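Long-range contact in oligogalacturonate-specific porin KdgM (Dickeya dadantii, PDB 4PR7), which forms a monomeric outer-membrane channel specific for oligogalacturonides and is required for full virulence of the bacterium: residues S35-A40 / N58-V63. Residues are numbered along the deposited sequence; the frame is centred on the assembly and turned at random.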
ATOM      1  N   SER A  35     -10.732   0.921   5.232  1.00 22.39           N
ATOM      2  CA  SER A  35     -10.679   1.912   6.282  1.00 22.64           C
ATOM      3  C   SER A  35      -9.428   1.620   7.118  1.00 22.50           C
ATOM      4  O   SER A  35      -9.162   0.462   7.454  1.00 20.90           O
ATOM      5  CB  SER A  35     -11.912   1.802   7.151  1.00 27.49           C
ATOM      6  OG  SER A  35     -11.903   2.855   8.092  1.00 33.71           O
ATOM      7  N   GLU A  36      -8.675   2.662   7.450  1.00 21.83           N
ATOM      8  CA  GLU A  36      -7.409   2.502   8.158  1.00 23.09           C
ATOM      9  C   GLU A  36      -7.322   3.458   9.324  1.00 23.03           C
ATOM     10  O   GLU A  36      -7.448   4.662   9.151  1.00 21.23           O
ATOM     11  CB  GLU A  36      -6.212   2.759   7.233  1.00 22.02           C
ATOM     12  CG  GLU A  36      -4.862   2.483   7.894  1.00 25.63           C
ATOM     13  CD  GLU A  36      -3.688   2.557   6.929  1.00 29.91           C
ATOM     14  OE1 GLU A  36      -3.855   3.143   5.830  1.00 30.21           O
ATOM     15  OE2 GLU A  36      -2.589   2.033   7.265  1.00 27.02           O
ATOM     16  N   VAL A  37      -7.070   2.912  10.507  1.00 23.80           N
ATOM     17  CA  VAL A  37      -6.773   3.716  11.675  1.00 27.03           C
ATOM     18  C   VAL A  37      -5.264   3.713  11.856  1.00 25.91           C
ATOM     19  O   VAL A  37      -4.622   2.682  11.679  1.00 26.78           O
ATOM     20  CB  VAL A  37      -7.471   3.158  12.933  1.00 29.86           C
ATOM     21  CG1 VAL A  37      -7.086   3.965  14.162  1.00 30.36           C
ATOM     22  CG2 VAL A  37      -8.978   3.187  12.722  1.00 32.32           C
ATOM     23  N   LYS A  38      -4.708   4.872  12.194  1.00 27.79           N
ATOM     24  CA  LYS A  38      -3.263   5.056  12.264  1.00 29.08           C
ATOM     25  C   LYS A  38      -2.944   5.825  13.509  1.00 30.03           C
ATOM     26  O   LYS A  38      -3.677   6.728  13.881  1.00 28.07           O
ATOM     27  CB  LYS A  38      -2.756   5.879  11.083  1.00 30.02           C
ATOM     28  CG  LYS A  38      -3.115   5.358   9.711  1.00 33.08           C
ATOM     29  CD  LYS A  38      -2.808   6.413   8.642  1.00 37.02           C
ATOM     30  CE  LYS A  38      -3.080   5.865   7.257  1.00 39.89           C
ATOM     31  NZ  LYS A  38      -2.647   6.758   6.154  1.00 40.70           N
ATOM     32  N   TRP A  39      -1.834   5.471  14.145  1.00 31.56           N
ATOM     33  CA  TRP A  39      -1.356   6.194  15.301  1.00 32.71           C
ATOM     34  C   TRP A  39       0.177   6.175  15.355  1.00 36.76           C
ATOM     35  O   TRP A  39       0.820   5.212  14.910  1.00 34.89           O
ATOM     36  CB  TRP A  39      -2.041   5.692  16.585  1.00 35.54           C
ATOM     37  CG  TRP A  39      -1.820   4.279  17.061  1.00 34.76           C
ATOM     38  CD1 TRP A  39      -1.018   3.889  18.106  1.00 37.31           C
ATOM     39  CD2 TRP A  39      -2.471   3.079  16.597  1.00 35.02           C
ATOM     40  NE1 TRP A  39      -1.098   2.523  18.292  1.00 35.04           N
ATOM     41  CE2 TRP A  39      -1.989   2.003  17.390  1.00 33.03           C
ATOM     42  CE3 TRP A  39      -3.388   2.801  15.572  1.00 32.96           C
ATOM     43  CZ2 TRP A  39      -2.394   0.677  17.188  1.00 31.67           C
ATOM     44  CZ3 TRP A  39      -3.799   1.477  15.379  1.00 29.56           C
ATOM     45  CH2 TRP A  39      -3.291   0.437  16.168  1.00 32.72           C
ATOM     46  N   ALA A  40       0.762   7.261  15.851  1.00 35.48           N
ATOM     47  CA  ALA A  40       2.207   7.431  15.789  1.00 38.98           C
ATOM     48  C   ALA A  40       2.719   8.260  16.945  1.00 44.34           C
ATOM     49  O   ALA A  40       1.973   9.044  17.528  1.00 44.56           O
ATOM     50  CB  ALA A  40       2.598   8.081  14.466  1.00 38.31           C
ATOM     51  N   ASN A  58      -2.755  10.781  15.418  1.00 41.56           N
ATOM     52  CA  ASN A  58      -3.674   9.766  14.933  1.00 44.06           C
ATOM     53  C   ASN A  58      -4.363  10.217  13.652  1.00 40.18           C
ATOM     54  O   ASN A  58      -4.376  11.396  13.314  1.00 45.59           O
ATOM     55  CB  ASN A  58      -4.732   9.440  15.984  1.00 45.27           C
ATOM     56  CG  ASN A  58      -5.762  10.539  16.121  1.00 53.27           C
ATOM     57  OD1 ASN A  58      -6.856  10.457  15.554  1.00 62.10           O
ATOM     58  ND2 ASN A  58      -5.406  11.594  16.844  1.00 57.60           N
ATOM     59  N   GLY A  59      -4.947   9.267  12.945  1.00 38.56           N
ATOM     60  CA  GLY A  59      -5.666   9.586  11.728  1.00 37.39           C
ATOM     61  C   GLY A  59      -6.466   8.414  11.225  1.00 32.90           C
ATOM     62  O   GLY A  59      -6.257   7.277  11.657  1.00 29.85           O
ATOM     63  N   THR A  60      -7.378   8.707  10.304  1.00 29.40           N
ATOM     64  CA  THR A  60      -8.244   7.709   9.725  1.00 30.21           C
ATOM     65  C   THR A  60      -8.321   7.946   8.229  1.00 27.75           C
ATOM     66  O   THR A  60      -8.678   9.041   7.802  1.00 30.63           O
ATOM     67  CB  THR A  60      -9.662   7.777  10.328  1.00 32.97           C
ATOM     68  OG1 THR A  60      -9.621   7.301  11.673  1.00 34.04           O
ATOM     69  CG2 THR A  60     -10.630   6.893   9.542  1.00 37.93           C
ATOM     70  N   GLU A  61      -7.995   6.932   7.446  1.00 23.11           N
ATOM     71  CA  GLU A  61      -8.119   7.027   6.002  1.00 23.80           C
ATOM     72  C   GLU A  61      -9.135   6.024   5.519  1.00 22.30           C
ATOM     73  O   GLU A  61      -9.168   4.901   6.017  1.00 24.87           O
ATOM     74  CB  GLU A  61      -6.791   6.768   5.314  1.00 23.33           C
ATOM     75  CG  GLU A  61      -6.852   7.004   3.810  1.00 26.25           C
ATOM     76  CD  GLU A  61      -5.495   6.944   3.141  1.00 29.20           C
ATOM     77  OE1 GLU A  61      -4.777   5.949   3.357  1.00 30.67           O
ATOM     78  OE2 GLU A  61      -5.161   7.884   2.390  1.00 30.97           O
ATOM     79  N   VAL A  62      -9.953   6.444   4.559  1.00 21.43           N
ATOM     80  CA  VAL A  62     -10.888   5.573   3.864  1.00 21.21           C
ATOM     81  C   VAL A  62     -10.605   5.627   2.367  1.00 20.12           C
ATOM     82  O   VAL A  62     -10.371   6.704   1.810  1.00 19.85           O
ATOM     83  CB  VAL A  62     -12.353   6.000   4.097  1.00 24.30           C
ATOM     84  CG1 VAL A  62     -13.304   5.031   3.409  1.00 27.75           C
ATOM     85  CG2 VAL A  62     -12.663   6.045   5.582  1.00 25.15           C
ATOM     86  N   VAL A  63     -10.661   4.467   1.717  1.00 21.24           N
ATOM     87  CA  VAL A  63     -10.382   4.336   0.275  1.00 20.70           C
ATOM     88  C   VAL A  63     -11.511   3.602  -0.436  1.00 21.78           C
ATOM     89  O   VAL A  63     -11.963   2.561   0.039  1.00 22.38           O
ATOM     90  CB  VAL A  63      -9.065   3.575   0.029  1.00 20.61           C
ATOM     91  CG1 VAL A  63      -8.702   3.601  -1.448  1.00 19.41           C
ATOM     92  CG2 VAL A  63      -7.935   4.208   0.838  1.00 22.80           C
TER
HETATM   93  O   HOH W   1      -5.493   3.379   3.807  1.00 18.16           O
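Both glutamates, Glu36 and Glu61, carry CG trans to the backbone N (chi1 near -175°) and run on extended, crossing at an angle on the barrel interior so that one oxygen of each, OE1, comes together, with the carboxylate planes 32° apart. Lys38 sets out the other way, CG opposite its carbonyl carbon (chi1 -55°), and its straight chain carries the ammonium back to the pair. Lys38 NZ makes long salt bridges to Glu61 OE1 (3.6 Å) and Glu36 OE1 (3.8 Å). The two OE1 atoms of Glu36 and Glu61 lie 3.9 Å apart, and one water donates to both, its O 2.6 Å from Glu36 OE1 and 2.7 Å from Glu61 OE1; the water, the ammonium and the arginines that hold the other oxygens probably ease the repulsion. Beneath them the antiparallel backbones exchange pairs of N-H...O=C hydrogen bonds, Glu36 with Glu61 and Lys38 with Gly59. The Glu36 N to Glu61 O bond is short at 2.7 Å. Ser35, Val37, Thr60 and Val62 point to the outer face, where Ser35 and Val62 each touch bound octane, as expected of a lipid-facing porin wall. The charges continue along the inner wall to either side: Glu36 OE2 bridges to Arg20 on neighbouring strand 17-26, Lys38 to Glu83 on strand 74-85, beside 57-69, and Glu61 OE2 to Arg92 one strand further, on 90-100.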